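Glutamate--LysW ligase ArgX (Sulfolobus tokodaii, PDB 3VPB) probably catalyses the ATP-dependent joining of glutamate's amino group to the C-terminal glutamate side chain of the carrier protein LysW in arginine biosynthesis. Local coordinates at residues K219-K224 against Y246-L251; L38-A43 against L67-V72; I105-A110 against L114-Q119; N24-D29 against Y275-Y280. All blocks are in the same frame, centred on the assembly; numbering follows the deposited sequence.

Contact 1 of 4, residues K219-K224 against Y246-L251. With MG (magnesium ion), chain N; ZN (zinc ion), chain O; ADP (adenosine-5'-diphosphate), chain L.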
# COMPACT_ATOMS: atom_id res chain seq x y z
N LYS B 219 23.74 -33.45 -4.69
CA LYS B 219 24.37 -32.82 -5.84
C LYS B 219 23.48 -32.94 -7.07
O LYS B 219 23.28 -31.96 -7.79
CB LYS B 219 25.76 -33.43 -6.13
CG LYS B 219 26.36 -33.04 -7.50
CD LYS B 219 27.08 -34.25 -8.13
CE LYS B 219 26.95 -34.31 -9.67
NZ LYS B 219 25.60 -34.61 -10.29
N GLU B 220 22.94 -34.14 -7.30
CA GLU B 220 22.10 -34.45 -8.46
C GLU B 220 20.83 -33.62 -8.44
O GLU B 220 20.38 -33.14 -9.47
CB GLU B 220 21.73 -35.95 -8.45
CG GLU B 220 22.89 -36.85 -8.76
CD GLU B 220 22.70 -38.31 -8.31
OE1 GLU B 220 21.69 -38.65 -7.62
OE2 GLU B 220 23.58 -39.13 -8.65
N THR B 221 20.27 -33.46 -7.24
CA THR B 221 19.06 -32.66 -7.06
C THR B 221 19.33 -31.21 -7.45
O THR B 221 18.58 -30.66 -8.26
CB THR B 221 18.54 -32.73 -5.62
OG1 THR B 221 18.28 -34.10 -5.29
CG2 THR B 221 17.26 -31.93 -5.48
N VAL B 222 20.37 -30.62 -6.86
CA VAL B 222 20.73 -29.22 -7.15
C VAL B 222 21.01 -29.03 -8.64
O VAL B 222 20.48 -28.11 -9.26
CB VAL B 222 21.96 -28.74 -6.32
CG1 VAL B 222 22.39 -27.34 -6.71
CG2 VAL B 222 21.66 -28.79 -4.83
N VAL B 223 21.85 -29.90 -9.22
CA VAL B 223 22.23 -29.71 -10.61
C VAL B 223 21.02 -29.76 -11.54
O VAL B 223 20.88 -28.92 -12.43
CB VAL B 223 23.40 -30.65 -11.04
CG1 VAL B 223 23.65 -30.55 -12.55
CG2 VAL B 223 24.69 -30.25 -10.28
N LYS B 224 20.14 -30.74 -11.33
CA LYS B 224 18.95 -30.86 -12.16
C LYS B 224 18.05 -29.62 -12.03
O LYS B 224 17.58 -29.06 -13.03
CB LYS B 224 18.20 -32.14 -11.80
CG LYS B 224 16.92 -32.37 -12.61
CD LYS B 224 17.24 -32.70 -14.05
CE LYS B 224 16.05 -32.40 -14.99
NZ LYS B 224 16.50 -32.41 -16.43
N TYR B 246 15.41 -35.17 -0.06
CA TYR B 246 15.65 -33.77 -0.43
C TYR B 246 14.50 -33.22 -1.28
O TYR B 246 14.08 -33.83 -2.27
CB TYR B 246 16.96 -33.59 -1.18
CG TYR B 246 18.19 -33.95 -0.37
CD1 TYR B 246 18.45 -33.33 0.84
CD2 TYR B 246 19.09 -34.92 -0.84
CE1 TYR B 246 19.59 -33.65 1.61
CE2 TYR B 246 20.25 -35.25 -0.09
CZ TYR B 246 20.48 -34.60 1.13
OH TYR B 246 21.58 -34.91 1.88
N VAL B 247 14.02 -32.06 -0.87
CA VAL B 247 12.89 -31.39 -1.52
C VAL B 247 13.37 -29.98 -1.83
O VAL B 247 13.87 -29.29 -0.94
CB VAL B 247 11.66 -31.38 -0.55
CG1 VAL B 247 10.49 -30.72 -1.19
CG2 VAL B 247 11.24 -32.80 -0.17
N VAL B 248 13.22 -29.54 -3.08
CA VAL B 248 13.64 -28.17 -3.44
C VAL B 248 12.55 -27.19 -3.04
O VAL B 248 11.38 -27.32 -3.45
CB VAL B 248 13.99 -28.04 -4.94
CG1 VAL B 248 14.45 -26.61 -5.25
CG2 VAL B 248 15.07 -29.04 -5.30
N ASN B 249 12.93 -26.21 -2.22
CA ASN B 249 12.02 -25.20 -1.74
C ASN B 249 12.01 -23.93 -2.59
O ASN B 249 10.95 -23.34 -2.80
CB ASN B 249 12.39 -24.88 -0.30
CG ASN B 249 11.39 -23.99 0.38
OD1 ASN B 249 10.19 -24.05 0.12
ND2 ASN B 249 11.88 -23.16 1.30
N GLU B 250 13.18 -23.45 -3.01
CA GLU B 250 13.22 -22.28 -3.89
C GLU B 250 14.59 -22.13 -4.52
O GLU B 250 15.54 -22.80 -4.13
CB GLU B 250 12.87 -20.99 -3.16
CG GLU B 250 13.89 -20.58 -2.09
CD GLU B 250 13.87 -19.09 -1.83
OE1 GLU B 250 14.49 -18.65 -0.81
OE2 GLU B 250 13.27 -18.35 -2.66
N LEU B 251 14.67 -21.23 -5.50
CA LEU B 251 15.94 -20.79 -6.05
C LEU B 251 16.00 -19.29 -5.97
O LEU B 251 14.96 -18.65 -5.90
CB LEU B 251 16.10 -21.24 -7.51
CG LEU B 251 16.45 -22.73 -7.69
CD1 LEU B 251 15.19 -23.57 -7.80
CD2 LEU B 251 17.37 -22.96 -8.86
MG MG N . 14.84 -19.00 1.21
ZN ZN O . 14.21 -16.60 -1.31
PB ADP L . 12.51 -16.87 1.30
O1B ADP L . 12.63 -16.60 -0.16
O2B ADP L . 13.78 -17.34 1.99
O3B ADP L . 11.79 -15.83 2.10
PA ADP L . 11.72 -19.63 1.75
O1A ADP L . 10.58 -20.38 1.07
O2A ADP L . 13.17 -20.00 1.55
O3A ADP L . 11.46 -18.09 1.38
O5' ADP L . 11.39 -19.69 3.33
C5' ADP L . 12.23 -19.14 4.33
C4' ADP L . 12.45 -20.16 5.44
O4' ADP L . 11.17 -20.61 5.90
C3' ADP L . 13.16 -21.40 4.90
O3' ADP L . 14.58 -21.27 5.01
C2' ADP L . 12.64 -22.50 5.80
O2' ADP L . 13.36 -22.51 7.04
C1' ADP L . 11.24 -22.03 6.09
N9 ADP L . 10.27 -22.67 5.17
C8 ADP L . 9.72 -22.14 4.05
N7 ADP L . 8.85 -23.02 3.53
C5 ADP L . 8.84 -24.11 4.33
C6 ADP L . 8.17 -25.41 4.34
N6 ADP L . 7.28 -25.71 3.38
N1 ADP L . 8.41 -26.26 5.38
C2 ADP L . 9.28 -25.97 6.36
N3 ADP L . 9.96 -24.79 6.38
C4 ADP L . 9.78 -23.87 5.40
O HOH W 1 15.51 -34.74 -4.17
O HOH W 2 15.56 -19.43 3.17
O HOH W 3 13.58 -14.99 -2.50

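Contact 2 of 4, residues L38-A43 against L67-V72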
# COMPACT_ATOMS: atom_id res chain seq x y z
N LEU B 38 18.38 4.14 -17.36
CA LEU B 38 18.97 3.26 -18.39
C LEU B 38 18.18 3.35 -19.69
O LEU B 38 16.99 3.04 -19.70
CB LEU B 38 18.98 1.80 -17.91
CG LEU B 38 19.86 1.43 -16.70
CD1 LEU B 38 19.90 -0.09 -16.49
CD2 LEU B 38 21.25 1.97 -16.88
N PRO B 39 18.84 3.76 -20.79
CA PRO B 39 18.04 3.94 -22.01
C PRO B 39 17.95 2.67 -22.84
O PRO B 39 18.89 1.86 -22.81
CB PRO B 39 18.82 5.01 -22.77
CG PRO B 39 20.23 4.85 -22.34
CD PRO B 39 20.25 4.17 -20.98
N PHE B 40 16.83 2.50 -23.54
CA PHE B 40 16.66 1.42 -24.50
C PHE B 40 17.31 1.90 -25.78
O PHE B 40 16.64 2.48 -26.65
CB PHE B 40 15.18 1.14 -24.78
CG PHE B 40 14.59 0.08 -23.92
CD1 PHE B 40 13.63 0.40 -22.97
CD2 PHE B 40 14.99 -1.24 -24.04
CE1 PHE B 40 13.06 -0.59 -22.19
CE2 PHE B 40 14.43 -2.23 -23.24
CZ PHE B 40 13.47 -1.90 -22.31
N ASN B 41 18.61 1.69 -25.85
CA ASN B 41 19.34 1.93 -27.08
C ASN B 41 20.64 1.16 -27.11
O ASN B 41 20.89 0.30 -26.26
CB ASN B 41 19.56 3.43 -27.32
CG ASN B 41 20.47 4.06 -26.29
OD1 ASN B 41 21.17 3.38 -25.56
ND2 ASN B 41 20.47 5.38 -26.25
N LYS B 42 21.48 1.45 -28.09
CA LYS B 42 22.67 0.65 -28.29
C LYS B 42 23.87 1.08 -27.41
O LYS B 42 24.89 0.41 -27.40
CB LYS B 42 23.01 0.56 -29.79
CG LYS B 42 21.86 -0.10 -30.59
CD LYS B 42 22.12 -0.22 -32.11
CE LYS B 42 21.68 1.04 -32.87
NZ LYS B 42 22.69 2.15 -32.74
N ALA B 43 23.71 2.15 -26.62
CA ALA B 43 24.81 2.71 -25.80
C ALA B 43 25.44 1.72 -24.81
O ALA B 43 26.66 1.68 -24.66
CB ALA B 43 24.34 3.98 -25.05
N LEU B 67 19.58 -4.03 -20.37
CA LEU B 67 20.94 -4.40 -20.82
C LEU B 67 20.90 -5.47 -21.93
O LEU B 67 21.64 -5.39 -22.92
CB LEU B 67 21.79 -4.87 -19.62
CG LEU B 67 22.22 -3.69 -18.73
CD1 LEU B 67 22.48 -4.20 -17.32
CD2 LEU B 67 23.50 -3.00 -19.29
N GLU B 68 20.03 -6.45 -21.77
CA GLU B 68 19.82 -7.47 -22.82
C GLU B 68 19.37 -6.88 -24.15
O GLU B 68 19.74 -7.37 -25.21
CB GLU B 68 18.77 -8.48 -22.37
CG GLU B 68 19.25 -9.31 -21.21
CD GLU B 68 18.16 -10.24 -20.66
OE1 GLU B 68 18.55 -11.24 -20.03
OE2 GLU B 68 16.94 -10.01 -20.88
N ALA B 69 18.54 -5.85 -24.08
CA ALA B 69 18.04 -5.19 -25.28
C ALA B 69 19.19 -4.51 -26.03
O ALA B 69 19.13 -4.36 -27.25
CB ALA B 69 16.97 -4.18 -24.90
N ALA B 70 20.24 -4.14 -25.30
CA ALA B 70 21.45 -3.57 -25.92
C ALA B 70 22.45 -4.65 -26.39
O ALA B 70 23.53 -4.32 -26.87
CB ALA B 70 22.14 -2.59 -24.99
N GLY B 71 22.08 -5.92 -26.20
CA GLY B 71 22.93 -7.07 -26.58
C GLY B 71 23.99 -7.43 -25.55
O GLY B 71 24.96 -8.13 -25.89
N VAL B 72 23.83 -6.97 -24.30
CA VAL B 72 24.79 -7.28 -23.22
C VAL B 72 24.33 -8.61 -22.64
O VAL B 72 23.14 -8.83 -22.47
CB VAL B 72 24.79 -6.18 -22.08
CG1 VAL B 72 25.80 -6.54 -20.95
CG2 VAL B 72 25.09 -4.79 -22.64
O HOH W 4 24.48 -2.69 -28.88

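Contact 3 of 4, residues I105-A110 against L114-Q119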
# COMPACT_ATOMS: atom_id res chain seq x y z
N ILE B 105 -0.45 -26.10 -2.69
CA ILE B 105 -1.72 -25.71 -3.30
C ILE B 105 -1.69 -24.19 -3.41
O ILE B 105 -1.23 -23.51 -2.50
CB ILE B 105 -2.93 -26.13 -2.44
CG1 ILE B 105 -2.94 -27.63 -2.18
CG2 ILE B 105 -4.25 -25.71 -3.12
CD1 ILE B 105 -4.02 -28.05 -1.15
N ILE B 106 -2.15 -23.66 -4.54
CA ILE B 106 -2.14 -22.22 -4.76
C ILE B 106 -3.53 -21.66 -4.57
O ILE B 106 -4.50 -22.20 -5.11
CB ILE B 106 -1.60 -21.89 -6.17
CG1 ILE B 106 -0.20 -22.48 -6.33
CG2 ILE B 106 -1.61 -20.37 -6.44
CD1 ILE B 106 0.79 -22.19 -5.16
N ALA B 107 -3.62 -20.58 -3.79
CA ALA B 107 -4.89 -19.95 -3.48
C ALA B 107 -4.80 -18.47 -3.84
O ALA B 107 -3.95 -17.73 -3.32
CB ALA B 107 -5.19 -20.11 -1.99
N LEU B 108 -5.69 -18.02 -4.73
CA LEU B 108 -5.57 -16.67 -5.29
C LEU B 108 -6.61 -15.69 -4.77
O LEU B 108 -6.89 -14.67 -5.42
CB LEU B 108 -5.57 -16.72 -6.82
CG LEU B 108 -4.50 -17.65 -7.41
CD1 LEU B 108 -4.71 -17.84 -8.90
CD2 LEU B 108 -3.04 -17.15 -7.14
N SER B 109 -7.16 -15.99 -3.60
CA SER B 109 -8.09 -15.09 -2.91
C SER B 109 -8.19 -15.53 -1.46
O SER B 109 -7.80 -16.63 -1.12
CB SER B 109 -9.49 -15.12 -3.57
OG SER B 109 -10.11 -16.38 -3.35
N ALA B 110 -8.75 -14.68 -0.59
CA ALA B 110 -9.01 -15.08 0.79
C ALA B 110 -9.92 -16.29 0.87
O ALA B 110 -9.72 -17.20 1.71
CB ALA B 110 -9.63 -13.88 1.57
N LEU B 114 -8.76 -20.10 2.48
CA LEU B 114 -9.45 -20.83 3.54
C LEU B 114 -9.80 -22.24 3.10
O LEU B 114 -9.58 -23.19 3.86
CB LEU B 114 -10.66 -20.06 4.10
CG LEU B 114 -11.35 -20.72 5.30
CD1 LEU B 114 -10.44 -20.77 6.57
CD2 LEU B 114 -12.66 -19.99 5.61
N LYS B 115 -10.33 -22.38 1.88
CA LYS B 115 -10.52 -23.71 1.25
C LYS B 115 -9.25 -24.58 1.19
O LYS B 115 -9.31 -25.80 1.48
CB LYS B 115 -11.12 -23.58 -0.15
CG LYS B 115 -12.57 -23.16 -0.11
CD LYS B 115 -13.13 -22.89 -1.51
CE LYS B 115 -14.52 -22.28 -1.37
NZ LYS B 115 -15.06 -21.91 -2.71
N ALA B 116 -8.13 -23.97 0.83
CA ALA B 116 -6.84 -24.66 0.83
C ALA B 116 -6.45 -25.19 2.20
O ALA B 116 -6.02 -26.34 2.32
CB ALA B 116 -5.72 -23.76 0.26
N TYR B 117 -6.59 -24.37 3.24
CA TYR B 117 -6.32 -24.81 4.62
C TYR B 117 -7.21 -25.98 4.97
O TYR B 117 -6.74 -26.99 5.54
CB TYR B 117 -6.58 -23.68 5.65
CG TYR B 117 -5.77 -22.40 5.50
CD1 TYR B 117 -6.15 -21.23 6.19
CD2 TYR B 117 -4.63 -22.33 4.69
CE1 TYR B 117 -5.42 -20.05 6.07
CE2 TYR B 117 -3.90 -21.14 4.54
CZ TYR B 117 -4.30 -20.01 5.25
OH TYR B 117 -3.62 -18.82 5.15
N GLU B 118 -8.49 -25.84 4.65
CA GLU B 118 -9.49 -26.89 4.89
C GLU B 118 -9.20 -28.20 4.14
O GLU B 118 -9.47 -29.28 4.67
CB GLU B 118 -10.90 -26.38 4.57
CG GLU B 118 -11.39 -25.34 5.58
CD GLU B 118 -12.65 -24.60 5.16
OE1 GLU B 118 -13.03 -24.67 3.95
OE2 GLU B 118 -13.27 -23.95 6.05
N GLN B 119 -8.63 -28.10 2.94
CA GLN B 119 -8.32 -29.29 2.12
C GLN B 119 -7.11 -30.04 2.64
O GLN B 119 -7.07 -31.27 2.58
CB GLN B 119 -8.07 -28.92 0.65
CG GLN B 119 -9.36 -28.67 -0.13
CD GLN B 119 -9.13 -28.19 -1.55
OE1 GLN B 119 -10.02 -27.57 -2.15
NE2 GLN B 119 -7.96 -28.47 -2.10

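Contact 4 of 4, residues N24-D29 against Y275-Y280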
# COMPACT_ATOMS: atom_id res chain seq x y z
N ASN B 24 41.55 -9.48 -10.55
CA ASN B 24 41.72 -10.30 -11.74
C ASN B 24 41.90 -9.47 -13.03
O ASN B 24 41.82 -10.02 -14.13
CB ASN B 24 40.55 -11.29 -11.88
CG ASN B 24 40.57 -12.36 -10.79
OD1 ASN B 24 41.11 -13.45 -10.99
ND2 ASN B 24 40.01 -12.05 -9.64
N LYS B 25 42.10 -8.16 -12.86
CA LYS B 25 42.46 -7.22 -13.95
C LYS B 25 41.36 -7.13 -15.01
O LYS B 25 41.64 -7.03 -16.22
CB LYS B 25 43.82 -7.60 -14.59
CG LYS B 25 44.96 -7.76 -13.57
CD LYS B 25 45.20 -6.51 -12.72
CE LYS B 25 46.45 -5.73 -13.16
NZ LYS B 25 46.21 -4.78 -14.29
N VAL B 26 40.12 -7.18 -14.55
CA VAL B 26 38.98 -7.08 -15.45
C VAL B 26 38.52 -5.63 -15.47
O VAL B 26 38.23 -5.07 -14.42
CB VAL B 26 37.82 -8.01 -14.99
CG1 VAL B 26 36.59 -7.83 -15.86
CG2 VAL B 26 38.27 -9.47 -14.98
N GLN B 27 38.46 -5.03 -16.66
CA GLN B 27 37.94 -3.66 -16.79
C GLN B 27 36.47 -3.69 -16.40
O GLN B 27 35.72 -4.47 -16.94
CB GLN B 27 37.97 -3.18 -18.24
CG GLN B 27 39.26 -3.32 -19.00
CD GLN B 27 39.04 -2.99 -20.48
OE1 GLN B 27 39.32 -3.81 -21.37
NE2 GLN B 27 38.51 -1.79 -20.75
N TYR B 28 36.03 -2.82 -15.50
CA TYR B 28 34.60 -2.83 -15.19
C TYR B 28 34.16 -1.43 -14.73
O TYR B 28 34.96 -0.65 -14.25
CB TYR B 28 34.30 -3.86 -14.09
CG TYR B 28 34.74 -3.41 -12.70
CD1 TYR B 28 36.08 -3.46 -12.30
CD2 TYR B 28 33.80 -2.89 -11.79
CE1 TYR B 28 36.47 -3.02 -11.00
CE2 TYR B 28 34.19 -2.45 -10.52
CZ TYR B 28 35.51 -2.51 -10.14
OH TYR B 28 35.85 -2.09 -8.88
N ASP B 29 32.88 -1.13 -14.91
CA ASP B 29 32.24 0.08 -14.32
C ASP B 29 31.16 -0.40 -13.38
O ASP B 29 30.68 -1.52 -13.48
CB ASP B 29 31.56 0.93 -15.41
CG ASP B 29 32.54 1.53 -16.41
OD1 ASP B 29 32.14 1.70 -17.58
OD2 ASP B 29 33.67 1.86 -16.03
N TYR B 275 34.75 -17.69 -13.71
CA TYR B 275 33.76 -18.20 -14.65
C TYR B 275 33.49 -17.22 -15.80
O TYR B 275 33.43 -17.62 -16.96
CB TYR B 275 32.46 -18.53 -13.92
CG TYR B 275 31.32 -18.90 -14.83
CD1 TYR B 275 31.20 -20.20 -15.34
CD2 TYR B 275 30.36 -17.95 -15.20
CE1 TYR B 275 30.13 -20.56 -16.18
CE2 TYR B 275 29.31 -18.30 -16.04
CZ TYR B 275 29.20 -19.60 -16.53
OH TYR B 275 28.16 -19.92 -17.37
N ILE B 276 33.34 -15.95 -15.47
CA ILE B 276 33.06 -14.90 -16.47
C ILE B 276 34.23 -14.78 -17.45
O ILE B 276 34.03 -14.75 -18.66
CB ILE B 276 32.74 -13.56 -15.77
CG1 ILE B 276 31.35 -13.66 -15.13
CG2 ILE B 276 32.74 -12.36 -16.74
CD1 ILE B 276 31.17 -12.60 -14.01
N LYS B 277 35.45 -14.73 -16.92
CA LYS B 277 36.65 -14.66 -17.76
C LYS B 277 36.79 -15.89 -18.66
O LYS B 277 37.17 -15.78 -19.83
CB LYS B 277 37.89 -14.51 -16.89
CG LYS B 277 38.02 -13.13 -16.25
CD LYS B 277 39.27 -13.03 -15.39
CE LYS B 277 40.54 -13.31 -16.18
NZ LYS B 277 41.74 -12.74 -15.50
N GLU B 278 36.49 -17.06 -18.10
CA GLU B 278 36.54 -18.35 -18.81
C GLU B 278 35.60 -18.36 -20.00
O GLU B 278 35.97 -18.82 -21.09
CB GLU B 278 36.15 -19.47 -17.84
CG GLU B 278 35.92 -20.84 -18.47
CD GLU B 278 37.22 -21.56 -18.72
OE1 GLU B 278 37.21 -22.56 -19.46
OE2 GLU B 278 38.26 -21.12 -18.18
N ASN B 279 34.40 -17.82 -19.82
CA ASN B 279 33.35 -18.02 -20.81
C ASN B 279 33.01 -16.82 -21.70
O ASN B 279 32.37 -16.99 -22.73
CB ASN B 279 32.08 -18.52 -20.11
CG ASN B 279 32.22 -19.94 -19.60
OD1 ASN B 279 32.02 -20.90 -20.35
ND2 ASN B 279 32.55 -20.10 -18.32
N TYR B 280 33.45 -15.62 -21.30
CA TYR B 280 33.04 -14.37 -21.97
C TYR B 280 34.20 -13.43 -22.35
O TYR B 280 33.95 -12.28 -22.73
CB TYR B 280 31.98 -13.61 -21.12
CG TYR B 280 30.75 -14.46 -20.87
CD1 TYR B 280 29.82 -14.68 -21.90
CD2 TYR B 280 30.54 -15.10 -19.64
CE1 TYR B 280 28.72 -15.49 -21.71
CE2 TYR B 280 29.45 -15.93 -19.45
CZ TYR B 280 28.54 -16.11 -20.48
OH TYR B 280 27.44 -16.93 -20.34
O HOH W 5 41.58 -9.74 -17.24

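Contact 1 of 4, residues K219-K224 against Y246-L251
The hydroxyl of Thr221 is held from two directions: it is hydrogen-bonded to Lys217 O one turn back in its own helix, and a water 3.1 Å from Thr221 OG1 donates a bond to it. The same water donates to Tyr246 O, so helix and strand are linked by a bridge rather than by a direct polar bond. The other branch of the threonine makes the dry part of the contact. Thr221 CG2, set opposite the backbone N (OG1 at chi1 -58°), meets Val248 CG2 at 3.6 Å, and the two side chains run past each other in opposite directions. Beyond Val248 the strand changes character. Asn249 and Glu250 both face Asp237 in a classic beta bulge, and both side chains turn to the nucleotide. Glu250 OE1 bridges the two metals, 2.1 Å from the magnesium ion and 2.1 Å from the zinc ion, while Glu250 OE2 makes a second, longer bond of 2.4 Å to zinc; Asp237 adds a ligand to the magnesium and Asn252 one to the zinc. Asn249 ND2 gives ADP O1A a weak, bent bond (3.1 Å, 125° at the hydrogen), and its OD1 takes one from Lys127 NZ, which also binds ADP. With an alanine in place of Asn249, the Lys127 ammonium would probably lose this acceptor and be freer to shift beside the phosphates. Strand 245-252, outermost in the five-stranded antiparallel sheet of the ATP-grasp domain, carries helix 216-229 and helix 87-96 together on the face that holds Val248 and Leu251, Leu94 touching both.

Contact 2 of 4, residues L38-A43 against L67-V72
Phe40 and Ala69 meet where the loop after strand 38-39 passes the C-terminal end of helix 57-69, in the Rossmann-like pre-ATP-grasp domain. This helix closes with a Schellman motif: Gly71 takes positive phi, and Val72 N and Gly71 N bond back to Leu67 O and Glu68 O. The packed side of the contact is small but close. The Phe40 ring offers its edge, with CE2 3.6 Å from Ala69 CB and the methyl lying near the ring plane. A first torsion of -93°, well off the staggered value, carries the ring to this place from a backbone centred on an inverse gamma turn. Next to it the methyl of Ala70 sits 3.4 Å from Asn41 O, a van der Waals contact of side chain against backbone.

Toward Lys42 the fit gives way to water. One molecule donates to Ala70 O at 2.8 Å and only weakly to Lys42 O, at 3.5 Å, while the Lys42 side chain departs from the helix end. The packed side continues into the second subunit, another copy of this protein: Leu38 and Pro39 form an antiparallel ladder with one of its strands, and its Ile106 packs on Phe40. The loop is also shaped from within by an Asx turn, in which Ala43 N reaches Asn41 OD1 at 3.0 Å from above the carbonyl plane, 58° out of it.

Contact 3 of 4, residues I105-A110 against L114-Q119
Strand 105-107 and helix 114-119 run nearly antiparallel, their directions 155° apart and their axes 8.4 Å from each other at closest approach. The chain leaves strand 104-107, outermost in its own chain's sheet, turns through Leu108 and Ser109, and folds straight back as helix 110-120 over the antiparallel sheet of the ATP-grasp domain. Ser109 is the N-cap, its OG bonded to Ala112 N, and the first helical turn is closed by Leu114 N donating to Ala110 O over 3.2 Å. That bond is nearly straight, 162° at the hydrogen, with the donor tilted somewhat from the carbonyl plane.

Between the two elements lie mostly methyl groups. Ala116 CB points toward the strand and is met by Ile105 CG2 at 4.2 Å and by Ala107 CB at 4.3 Å. The other branch of Ile105 reaches outward: with CG1 set opposite the carbonyl carbon (chi1 -57°), its CD1 comes within 4.1 Å of Gln119 NE2, where the extended glutamine crosses the isoleucine at a slant. Val166 of strand 164-168 lies against Ala116 as well.

Several polar groups at the margin reach the second subunit: Lys115 NZ, already paired with Glu111, also forms a salt bridge with Glu36 of that subunit. Side chains between helix and strand thus supply apolar contact without direction, the small alanines permitting the close approach, while orientation rests on backbone bonds and the serine cap.

Contact 4 of 4, residues N24-D29 against Y275-Y280
Lys277 carries this contact, stretching from helix 268-280 across to the turn that follows helix 12-23. Its ammonium donates to Asn24 O, with NZ 3.0 Å from that oxygen, arriving in the carbonyl plane on a lone pair, with a C=O...N angle of 143°. The aliphatic part is used as well: Lys277 CD lies 3.7 Å from Val26 CG2, and the valine and lysine lie alongside, pointing opposite ways. A bend at chi3 (58°) turns CE and NZ toward the carbonyl; Lys277 CD, before the bend, lies 4.1 Å from Asn24 CB. The carbonyl belongs to a helix C-terminus: Lys25, with positive phi, is the C-prime residue of a Schellman motif, Val26 N bonding to Leu21 O and Lys25 N to Glu22 O. The C-terminal helix of the chain here lies against its N-terminal Rossmann-like domain. A positive group placed at this point probably also gains from the negative end of the helix dipole. With a methionine in place of Lys277, Asn24 O would probably lose its charged donor. A water that donates to Lys25 O, 2.9 Å away, makes a weak further link to the ammonium. The Asn24 amide turns to other partners, its ND2 bonding to Ala20 O and to Gln270 OE1, the latter on the same helix as Lys277. Val26, Ile276 and Lys277 all touch Met1, and Ile276 packs on Ile51 of strand 49-52 in the parallel sheet.

All four contacts are only partly buried, but they differ in what they serve. Contact 1, nearest the centre of the chain, belongs to the catalytic ATP-grasp core and combines a water bridge with metal coordination. Contacts 2 and 3 lie farther out, with centres about 42 Å apart, and rely on methyl groups; both adjoin the second subunit, each through a strand that pairs with one of that subunit. Contact 4 joins residues near the start and end of the chain through one lysine, by its ammonium and its aliphatic part, and the other three are nested within the loop it closes. Schellman motifs recur in contacts 2 and 4: contact 2 lies wholly in the N-terminal domain, and contact 4 joins that domain to the C-terminal helix.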